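Local coordinates for digeranylgeranylglycerophospholipid reductase (Sulfolobus acidocaldarius, PDB 4OPC), which uses FAD to hydrogenate the double bonds of geranylgeranyl chains, turning unsaturated archaeols into the saturated archaeols of archaeal membrane lipids, at residues Y160-R165 with E176-K181; R274-M279 with I284-D289. All blocks are in the same frame, centred on the assembly; numbering follows the deposited sequence.

Interaction 1: Y160-R165 with E176-K181; sequences YSRSFR and EDLDDK. With FDA (dihydroflavine-adenine dinucleotide), chain B.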
loop_
_atom_site.group_PDB
_atom_site.type_symbol
_atom_site.label_atom_id
_atom_site.label_comp_id
_atom_site.label_asym_id
_atom_site.label_seq_id
_atom_site.Cartn_x
_atom_site.Cartn_y
_atom_site.Cartn_z
ATOM N N TYR A 160 -8.132 1.643 -4.380
ATOM C CA TYR A 160 -8.237 0.495 -5.267
ATOM C C TYR A 160 -9.308 0.700 -6.351
ATOM O O TYR A 160 -9.235 0.108 -7.426
ATOM C CB TYR A 160 -8.520 -0.776 -4.464
ATOM C CG TYR A 160 -8.685 -2.018 -5.311
ATOM C CD1 TYR A 160 -7.592 -2.792 -5.682
ATOM C CD2 TYR A 160 -9.942 -2.406 -5.741
ATOM C CE1 TYR A 160 -7.754 -3.935 -6.470
ATOM C CE2 TYR A 160 -10.118 -3.515 -6.520
ATOM C CZ TYR A 160 -9.030 -4.280 -6.882
ATOM O OH TYR A 160 -9.245 -5.400 -7.662
ATOM N N SER A 161 -10.308 1.522 -6.066
ATOM C CA SER A 161 -11.346 1.788 -7.060
ATOM C C SER A 161 -10.781 2.265 -8.394
ATOM O O SER A 161 -11.329 1.929 -9.442
ATOM C CB SER A 161 -12.380 2.801 -6.540
ATOM O OG SER A 161 -11.913 4.138 -6.625
ATOM N N ARG A 162 -9.695 3.040 -8.352
ATOM C CA ARG A 162 -9.093 3.605 -9.573
ATOM C C ARG A 162 -10.171 4.219 -10.447
ATOM O O ARG A 162 -10.174 4.070 -11.661
ATOM C CB ARG A 162 -8.317 2.533 -10.340
ATOM C CG ARG A 162 -7.168 1.986 -9.535
ATOM C CD ARG A 162 -6.703 0.673 -10.094
ATOM N NE ARG A 162 -7.527 -0.432 -9.613
ATOM C CZ ARG A 162 -7.763 -1.550 -10.288
ATOM N NH1 ARG A 162 -7.288 -1.711 -11.520
ATOM N NH2 ARG A 162 -8.498 -2.497 -9.733
ATOM N N SER A 163 -11.097 4.923 -9.806
ATOM C CA SER A 163 -12.365 5.249 -10.441
ATOM C C SER A 163 -12.330 6.439 -11.396
ATOM O O SER A 163 -13.325 6.723 -12.073
ATOM C CB SER A 163 -13.410 5.497 -9.363
ATOM O OG SER A 163 -13.037 6.622 -8.583
ATOM N N PHE A 164 -11.211 7.144 -11.433
ATOM C CA PHE A 164 -11.044 8.242 -12.374
ATOM C C PHE A 164 -10.125 7.841 -13.521
ATOM O O PHE A 164 -10.506 7.929 -14.691
ATOM C CB PHE A 164 -10.511 9.464 -11.621
ATOM C CG PHE A 164 -10.369 10.705 -12.456
ATOM C CD1 PHE A 164 -11.449 11.552 -12.640
ATOM C CD2 PHE A 164 -9.151 11.051 -13.009
ATOM C CE1 PHE A 164 -11.311 12.719 -13.373
ATOM C CE2 PHE A 164 -9.020 12.218 -13.748
ATOM C CZ PHE A 164 -10.104 13.044 -13.924
ATOM N N ARG A 165 -8.925 7.362 -13.198
ATOM C CA ARG A 165 -7.975 7.000 -14.250
ATOM C C ARG A 165 -8.472 5.860 -15.137
ATOM O O ARG A 165 -8.086 5.779 -16.312
ATOM C CB ARG A 165 -6.584 6.699 -13.684
ATOM C CG ARG A 165 -6.472 5.430 -12.843
ATOM C CD ARG A 165 -5.061 5.338 -12.274
ATOM N NE ARG A 165 -4.755 4.066 -11.622
ATOM C CZ ARG A 165 -4.370 2.966 -12.259
ATOM N NH1 ARG A 165 -4.241 2.968 -13.582
ATOM N NH2 ARG A 165 -4.120 1.856 -11.571
ATOM N N GLU A 176 -3.106 1.730 -16.644
ATOM C CA GLU A 176 -2.649 0.354 -16.374
ATOM C C GLU A 176 -3.486 -0.335 -15.289
ATOM O O GLU A 176 -3.742 0.239 -14.227
ATOM C CB GLU A 176 -1.172 0.371 -15.967
ATOM C CG GLU A 176 -0.574 -1.010 -15.714
ATOM C CD GLU A 176 0.762 -0.982 -14.977
ATOM O OE1 GLU A 176 1.345 0.107 -14.744
ATOM O OE2 GLU A 176 1.236 -2.075 -14.621
ATOM N N ASP A 177 -3.893 -1.572 -15.575
ATOM C CA ASP A 177 -4.707 -2.376 -14.661
ATOM C C ASP A 177 -3.767 -3.355 -13.955
ATOM O O ASP A 177 -2.559 -3.362 -14.196
ATOM C CB ASP A 177 -5.749 -3.144 -15.492
ATOM C CG ASP A 177 -6.999 -3.560 -14.703
ATOM O OD1 ASP A 177 -6.977 -3.735 -13.466
ATOM O OD2 ASP A 177 -8.042 -3.746 -15.362
ATOM N N LEU A 178 -4.302 -4.195 -13.085
ATOM C CA LEU A 178 -3.447 -5.215 -12.482
ATOM C C LEU A 178 -4.067 -6.591 -12.555
ATOM O O LEU A 178 -5.286 -6.739 -12.644
ATOM C CB LEU A 178 -3.065 -4.891 -11.036
ATOM C CG LEU A 178 -4.077 -5.181 -9.926
ATOM C CD1 LEU A 178 -3.440 -4.877 -8.592
ATOM C CD2 LEU A 178 -5.323 -4.356 -10.147
ATOM N N ASP A 179 -3.205 -7.591 -12.524
ATOM C CA ASP A 179 -3.624 -8.972 -12.550
ATOM C C ASP A 179 -4.336 -9.294 -11.238
ATOM O O ASP A 179 -3.968 -8.777 -10.177
ATOM C CB ASP A 179 -2.405 -9.870 -12.728
ATOM C CG ASP A 179 -2.778 -11.301 -13.026
ATOM O OD1 ASP A 179 -3.161 -12.041 -12.097
ATOM O OD2 ASP A 179 -2.683 -11.699 -14.207
ATOM N N ASP A 180 -5.375 -10.122 -11.314
ATOM C CA ASP A 180 -6.119 -10.509 -10.116
ATOM C C ASP A 180 -5.218 -11.134 -9.039
ATOM O O ASP A 180 -5.485 -11.018 -7.857
ATOM C CB ASP A 180 -7.236 -11.506 -10.467
ATOM C CG ASP A 180 -8.373 -10.884 -11.264
ATOM O OD1 ASP A 180 -8.501 -9.641 -11.302
ATOM O OD2 ASP A 180 -9.159 -11.654 -11.846
ATOM N N LYS A 181 -4.151 -11.797 -9.469
ATOM C CA LYS A 181 -3.233 -12.428 -8.523
ATOM C C LYS A 181 -2.256 -11.438 -7.905
ATOM O O LYS A 181 -1.461 -11.825 -7.036
ATOM C CB LYS A 181 -2.456 -13.552 -9.205
ATOM C CG LYS A 181 -3.320 -14.767 -9.563
ATOM C CD LYS A 181 -2.543 -15.838 -10.328
ATOM C CE LYS A 181 -2.223 -15.366 -11.738
ATOM N NZ LYS A 181 -3.437 -14.844 -12.441
HETATM P PA FDA B . -8.217 4.837 0.308
HETATM O O1A FDA B . -9.012 3.738 -0.280
HETATM O O2A FDA B . -7.993 4.817 1.815
HETATM O O5B FDA B . -8.902 6.219 -0.052
HETATM C C5B FDA B . -9.463 6.441 -1.361
HETATM C C4B FDA B . -10.504 7.520 -1.224
HETATM O O4B FDA B . -10.958 7.915 -2.535
HETATM C C3B FDA B . -11.753 7.120 -0.431
HETATM O O3B FDA B . -11.934 7.969 0.701
HETATM C C2B FDA B . -12.888 7.187 -1.471
HETATM O O2B FDA B . -14.119 7.616 -0.910
HETATM C C1B FDA B . -12.341 8.201 -2.464
HETATM N N9A FDA B . -12.837 8.125 -3.832
HETATM C C8A FDA B . -12.749 7.057 -4.691
HETATM N N7A FDA B . -13.209 7.301 -5.896
HETATM C C5A FDA B . -13.618 8.625 -5.828
HETATM C C6A FDA B . -14.151 9.502 -6.793
HETATM N N6A FDA B . -14.324 9.178 -8.075
HETATM N N1A FDA B . -14.399 10.771 -6.412
HETATM C C2A FDA B . -14.189 11.114 -5.137
HETATM N N3A FDA B . -13.654 10.390 -4.152
HETATM C C4A FDA B . -13.363 9.154 -4.574
HETATM N N1 FDA B . -1.760 -0.564 5.398
HETATM C C2 FDA B . -0.963 -0.208 6.457
HETATM O O2 FDA B . -0.097 0.653 6.344
HETATM N N3 FDA B . -1.200 -0.832 7.654
HETATM C C4 FDA B . -2.079 -1.867 7.896
HETATM O O4 FDA B . -2.282 -2.237 9.051
HETATM C C4X FDA B . -2.828 -2.238 6.759
HETATM N N5 FDA B . -3.760 -3.228 6.879
HETATM C C5X FDA B . -4.728 -3.391 5.910
HETATM C C6 FDA B . -5.834 -4.196 6.146
HETATM C C7 FDA B . -6.865 -4.305 5.226
HETATM C C7M FDA B . -8.100 -5.087 5.589
HETATM C C8 FDA B . -6.770 -3.623 4.003
HETATM C C8M FDA B . -7.908 -3.666 3.009
HETATM C C9 FDA B . -5.650 -2.828 3.750
HETATM C C9A FDA B . -4.641 -2.687 4.696
HETATM N N10 FDA B . -3.515 -1.858 4.492
HETATM C C10 FDA B . -2.696 -1.554 5.558
HETATM C "C1'" FDA B . -3.364 -1.048 3.258
HETATM C "C2'" FDA B . -3.848 0.396 3.492
HETATM O "O2'" FDA B . -5.100 0.401 4.183
HETATM C "C3'" FDA B . -4.027 1.122 2.156
HETATM O "O3'" FDA B . -2.865 0.896 1.369
HETATM C "C4'" FDA B . -4.199 2.644 2.255
HETATM O "O4'" FDA B . -5.179 3.000 3.230
HETATM C "C5'" FDA B . -4.558 3.243 0.915
HETATM O "O5'" FDA B . -4.817 4.654 1.060
HETATM P P FDA B . -5.380 5.482 -0.175
HETATM O O1P FDA B . -5.516 6.875 0.284
HETATM O O2P FDA B . -4.574 5.221 -1.438
HETATM O O3P FDA B . -6.813 4.837 -0.482
HETATM O O HOH W 1 -8.594 -4.917 -11.531
HETATM O O HOH W 2 -6.659 0.347 -13.482
#
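Arg165 meets the backbone of Glu176 end-on, both terminal nitrogens converging on a single carbonyl oxygen: NH1 lies 2.8 Å and NH2 3.1 Å from Glu176 O, the latter approaching almost straight down the C=O direction (174° at the oxygen). This is the tight part of the contact. The Arg165 chain, extended from CG to NE, carries the buried guanidinium to the Glu176 carbonyl and holds the oxygen near its own plane; the same group also bonds Ile174 O and Ser290 O, a gathering of backbone acceptors that suits an arginine's several N-H groups. The Glu176 carboxylate is engaged by Arg273 and by Tyr277 N.

Arg162 carries the outer half. Its chain bends at chi3 (-83°), turning NE back to bond Tyr160 O of its own loop at 2.8 Å, while NH2 rests over one face of the Tyr160 ring toward the rim. Across the contact NH1 makes a salt bridge with Asp177 OD1 at 2.8 Å. The two planes stand 57° apart, and NH1 arrives from above the carboxylate plane. Leu178 N reaches the same oxygen from the opposite face at 2.7 Å, helping fix the aspartate's rotation; this short acid can take both Arg162 and its neighbour's N-H. Leu178 CD2 packs over a face of the Arg162 guanidinium, 3.6 Å from NH1, a methyl suited to a flat group.

Toward solvent the fit is looser and partly wet: one water links Arg162 NH2 to Asp177 OD1, another Arg162 NH1 to Glu176 O. On the side of segment 160-165 turned from 176-181, Ser163 OG donates to N7A of the dihydro-FAD adenine at 2.8 Å. Both segments belong to the loop after parallel strand 153-156 of the Rossmann-type sheet; the loop's first part, at Ser161 and Ser163, lines the FAD adenine pocket.

Interaction 2: R274-M279 with I284-D289; sequences RPLYTM and IIVIGD. With FDA (dihydroflavine-adenine dinucleotide), chain B.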
loop_
_atom_site.group_PDB
_atom_site.type_symbol
_atom_site.label_atom_id
_atom_site.label_comp_id
_atom_site.label_asym_id
_atom_site.label_seq_id
_atom_site.Cartn_x
_atom_site.Cartn_y
_atom_site.Cartn_z
ATOM N N ARG A 274 4.580 -4.196 -7.584
ATOM C CA ARG A 274 5.322 -3.000 -7.968
ATOM C C ARG A 274 4.343 -1.864 -8.305
ATOM O O ARG A 274 3.182 -2.113 -8.640
ATOM C CB ARG A 274 6.195 -3.329 -9.178
ATOM C CG ARG A 274 5.382 -3.704 -10.399
ATOM C CD ARG A 274 6.097 -4.740 -11.278
ATOM N NE ARG A 274 5.253 -5.085 -12.419
ATOM C CZ ARG A 274 4.242 -5.950 -12.379
ATOM N NH1 ARG A 274 3.935 -6.580 -11.252
ATOM N NH2 ARG A 274 3.534 -6.185 -13.476
ATOM N N PRO A 275 4.793 -0.605 -8.218
ATOM C CA PRO A 275 3.837 0.477 -8.505
ATOM C C PRO A 275 3.437 0.537 -9.979
ATOM O O PRO A 275 3.988 -0.179 -10.821
ATOM C CB PRO A 275 4.598 1.748 -8.103
ATOM C CG PRO A 275 6.045 1.360 -8.086
ATOM C CD PRO A 275 6.118 -0.110 -7.809
ATOM N N LEU A 276 2.457 1.386 -10.290
ATOM C CA LEU A 276 2.147 1.693 -11.682
ATOM C C LEU A 276 3.442 2.015 -12.410
ATOM O O LEU A 276 4.263 2.767 -11.890
ATOM C CB LEU A 276 1.278 2.948 -11.746
ATOM C CG LEU A 276 -0.245 2.940 -11.798
ATOM C CD1 LEU A 276 -0.714 4.335 -12.222
ATOM C CD2 LEU A 276 -0.815 1.873 -12.711
ATOM N N TYR A 277 3.627 1.454 -13.603
ATOM C CA TYR A 277 4.870 1.661 -14.342
ATOM C C TYR A 277 5.200 3.137 -14.519
ATOM O O TYR A 277 6.361 3.531 -14.392
ATOM C CB TYR A 277 4.834 0.945 -15.685
ATOM C CG TYR A 277 5.079 -0.538 -15.577
ATOM C CD1 TYR A 277 6.191 -1.025 -14.903
ATOM C CD2 TYR A 277 4.197 -1.454 -16.132
ATOM C CE1 TYR A 277 6.432 -2.388 -14.814
ATOM C CE2 TYR A 277 4.433 -2.822 -16.039
ATOM C CZ TYR A 277 5.544 -3.267 -15.373
ATOM O OH TYR A 277 5.793 -4.624 -15.273
ATOM N N THR A 278 4.180 3.947 -14.807
ATOM C CA THR A 278 4.296 5.384 -14.593
ATOM C C THR A 278 3.150 5.881 -13.731
ATOM O O THR A 278 1.986 5.509 -13.940
ATOM C CB THR A 278 4.385 6.210 -15.895
ATOM O OG1 THR A 278 4.452 7.598 -15.543
ATOM C CG2 THR A 278 3.169 5.988 -16.788
ATOM N N MET A 279 3.491 6.729 -12.767
ATOM C CA MET A 279 2.519 7.365 -11.888
ATOM C C MET A 279 2.252 8.790 -12.352
ATOM O O MET A 279 1.552 9.549 -11.678
ATOM C CB MET A 279 3.026 7.347 -10.439
ATOM C CG MET A 279 3.193 5.914 -9.920
ATOM S SD MET A 279 4.162 5.808 -8.393
ATOM C CE MET A 279 2.925 6.192 -7.175
ATOM N N ILE A 284 -1.762 14.701 -14.997
ATOM C CA ILE A 284 -2.237 13.786 -13.953
ATOM C C ILE A 284 -1.104 13.049 -13.254
ATOM O O ILE A 284 -0.121 12.634 -13.888
ATOM C CB ILE A 284 -3.253 12.775 -14.524
ATOM C CG1 ILE A 284 -3.789 11.857 -13.426
ATOM C CG2 ILE A 284 -2.650 11.989 -15.703
ATOM C CD1 ILE A 284 -5.007 11.034 -13.853
ATOM N N ILE A 285 -1.247 12.906 -11.942
ATOM C CA ILE A 285 -0.386 12.043 -11.132
ATOM C C ILE A 285 -1.288 11.091 -10.361
ATOM O O ILE A 285 -2.373 11.490 -9.914
ATOM C CB ILE A 285 0.490 12.867 -10.174
ATOM C CG1 ILE A 285 1.623 13.543 -10.952
ATOM C CG2 ILE A 285 1.030 12.001 -9.010
ATOM C CD1 ILE A 285 2.417 14.540 -10.113
ATOM N N VAL A 286 -0.857 9.835 -10.218
ATOM C CA VAL A 286 -1.604 8.818 -9.498
ATOM C C VAL A 286 -0.834 8.406 -8.250
ATOM O O VAL A 286 0.380 8.191 -8.308
ATOM C CB VAL A 286 -1.815 7.587 -10.401
ATOM C CG1 VAL A 286 -2.622 6.519 -9.676
ATOM C CG2 VAL A 286 -2.502 8.003 -11.692
ATOM N N ILE A 287 -1.534 8.304 -7.121
ATOM C CA ILE A 287 -0.892 7.999 -5.841
ATOM C C ILE A 287 -1.685 6.967 -5.035
ATOM O O ILE A 287 -2.833 6.634 -5.371
ATOM C CB ILE A 287 -0.648 9.270 -4.991
ATOM C CG1 ILE A 287 -1.974 9.944 -4.636
ATOM C CG2 ILE A 287 0.272 10.248 -5.714
ATOM C CD1 ILE A 287 -1.811 11.109 -3.666
ATOM N N GLY A 288 -1.072 6.450 -3.974
ATOM C CA GLY A 288 -1.742 5.505 -3.097
ATOM C C GLY A 288 -2.109 4.187 -3.759
ATOM O O GLY A 288 -1.478 3.764 -4.745
ATOM N N ASP A 289 -3.136 3.533 -3.224
ATOM C CA ASP A 289 -3.561 2.249 -3.779
ATOM C C ASP A 289 -3.886 2.341 -5.271
ATOM O O ASP A 289 -3.687 1.363 -5.995
ATOM C CB ASP A 289 -4.794 1.683 -3.055
ATOM C CG ASP A 289 -4.488 1.112 -1.673
ATOM O OD1 ASP A 289 -3.313 1.085 -1.254
ATOM O OD2 ASP A 289 -5.457 0.676 -1.004
HETATM P PA FDA B . -8.217 4.837 0.308
HETATM O O1A FDA B . -9.012 3.738 -0.280
HETATM O O2A FDA B . -7.993 4.817 1.815
HETATM O O5B FDA B . -8.902 6.219 -0.052
HETATM C C5B FDA B . -9.463 6.441 -1.361
HETATM C C4B FDA B . -10.504 7.520 -1.224
HETATM O O4B FDA B . -10.958 7.915 -2.535
HETATM C C3B FDA B . -11.753 7.120 -0.431
HETATM O O3B FDA B . -11.934 7.969 0.701
HETATM C C2B FDA B . -12.888 7.187 -1.471
HETATM O O2B FDA B . -14.119 7.616 -0.910
HETATM C C1B FDA B . -12.341 8.201 -2.464
HETATM N N9A FDA B . -12.837 8.125 -3.832
HETATM C C8A FDA B . -12.749 7.057 -4.691
HETATM N N7A FDA B . -13.209 7.301 -5.896
HETATM C C5A FDA B . -13.618 8.625 -5.828
HETATM C C6A FDA B . -14.151 9.502 -6.793
HETATM N N6A FDA B . -14.324 9.178 -8.075
HETATM N N1A FDA B . -14.399 10.771 -6.412
HETATM C C2A FDA B . -14.189 11.114 -5.137
HETATM N N3A FDA B . -13.654 10.390 -4.152
HETATM C C4A FDA B . -13.363 9.154 -4.574
HETATM N N1 FDA B . -1.760 -0.564 5.398
HETATM C C2 FDA B . -0.963 -0.208 6.457
HETATM O O2 FDA B . -0.097 0.653 6.344
HETATM N N3 FDA B . -1.200 -0.832 7.654
HETATM C C4 FDA B . -2.079 -1.867 7.896
HETATM O O4 FDA B . -2.282 -2.237 9.051
HETATM C C4X FDA B . -2.828 -2.238 6.759
HETATM N N5 FDA B . -3.760 -3.228 6.879
HETATM C C5X FDA B . -4.728 -3.391 5.910
HETATM C C6 FDA B . -5.834 -4.196 6.146
HETATM C C7 FDA B . -6.865 -4.305 5.226
HETATM C C7M FDA B . -8.100 -5.087 5.589
HETATM C C8 FDA B . -6.770 -3.623 4.003
HETATM C C8M FDA B . -7.908 -3.666 3.009
HETATM C C9 FDA B . -5.650 -2.828 3.750
HETATM C C9A FDA B . -4.641 -2.687 4.696
HETATM N N10 FDA B . -3.515 -1.858 4.492
HETATM C C10 FDA B . -2.696 -1.554 5.558
HETATM C "C1'" FDA B . -3.364 -1.048 3.258
HETATM C "C2'" FDA B . -3.848 0.396 3.492
HETATM O "O2'" FDA B . -5.100 0.401 4.183
HETATM C "C3'" FDA B . -4.027 1.122 2.156
HETATM O "O3'" FDA B . -2.865 0.896 1.369
HETATM C "C4'" FDA B . -4.199 2.644 2.255
HETATM O "O4'" FDA B . -5.179 3.000 3.230
HETATM C "C5'" FDA B . -4.558 3.243 0.915
HETATM O "O5'" FDA B . -4.817 4.654 1.060
HETATM P P FDA B . -5.380 5.482 -0.175
HETATM O O1P FDA B . -5.516 6.875 0.284
HETATM O O2P FDA B . -4.574 5.221 -1.438
HETATM O O3P FDA B . -6.813 4.837 -0.482
#
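The flat carbonyl group of Met279 takes the N-H of Val286, with Val286 N 2.8 Å from Met279 O, and Ile285 CA adds a CA-H contact to that oxygen. The Arg274 guanidinium grips Tyr277 OH side-on at its edge through NE and NH2, with Tyr277 CE1 also in plane; Asp349 and Asp442 give arginine and tyrosine further partners. The Leu276 and Val286 side chains cross at about a right angle, Leu276 CD1 lying 3.9 Å from Val286 CG1. Separately, the unbranched Met279 chain, bent at chi3 (82°), lays its methyl CE 3.4 Å from Val286 O, a buried oxygen without a polar partner.

Glycine suits position 288: phi is positive, and a CB would collide with FDA O2P, 3.3 Å from Gly288 CA. Asp289 N donates to O2P, and its OD1 accepts from the ribityl O3' at 2.7 Å. Replacing Asp289 with an alanine would probably leave that hydroxyl without its acceptor and let the ribityl chain shift.

Strand 284-286 lies between 153-156, parallel, and 280-281, antiparallel; Ile285 and Ile287 face helix 302-322, Met279 packs on helix 332-357, and Tyr277 leans on helix 434-452.

From the N terminus, interaction 1 comes first: it closes a ten-residue loop that leaves strand 153-156 and precedes strand 183-193. The chain then builds much of the eight-stranded sheet, ending at 261-271, before interaction 2 closes the four-residue link 280-283, which holds strand 280-281 and its turn back into 284-286. The two follow in series, neither nested nor crossed, yet they touch in space: Glu176 OE1 probably accepts a hydrogen bond from Tyr277 N, at 2.9 Å, and Leu276 CD2 packs against Arg165. Tyr160 also lies beside Asp289. Together they tie the loops that follow the neighbouring parallel strands 153-156 and 284-286, and the one that precedes strand 280-281.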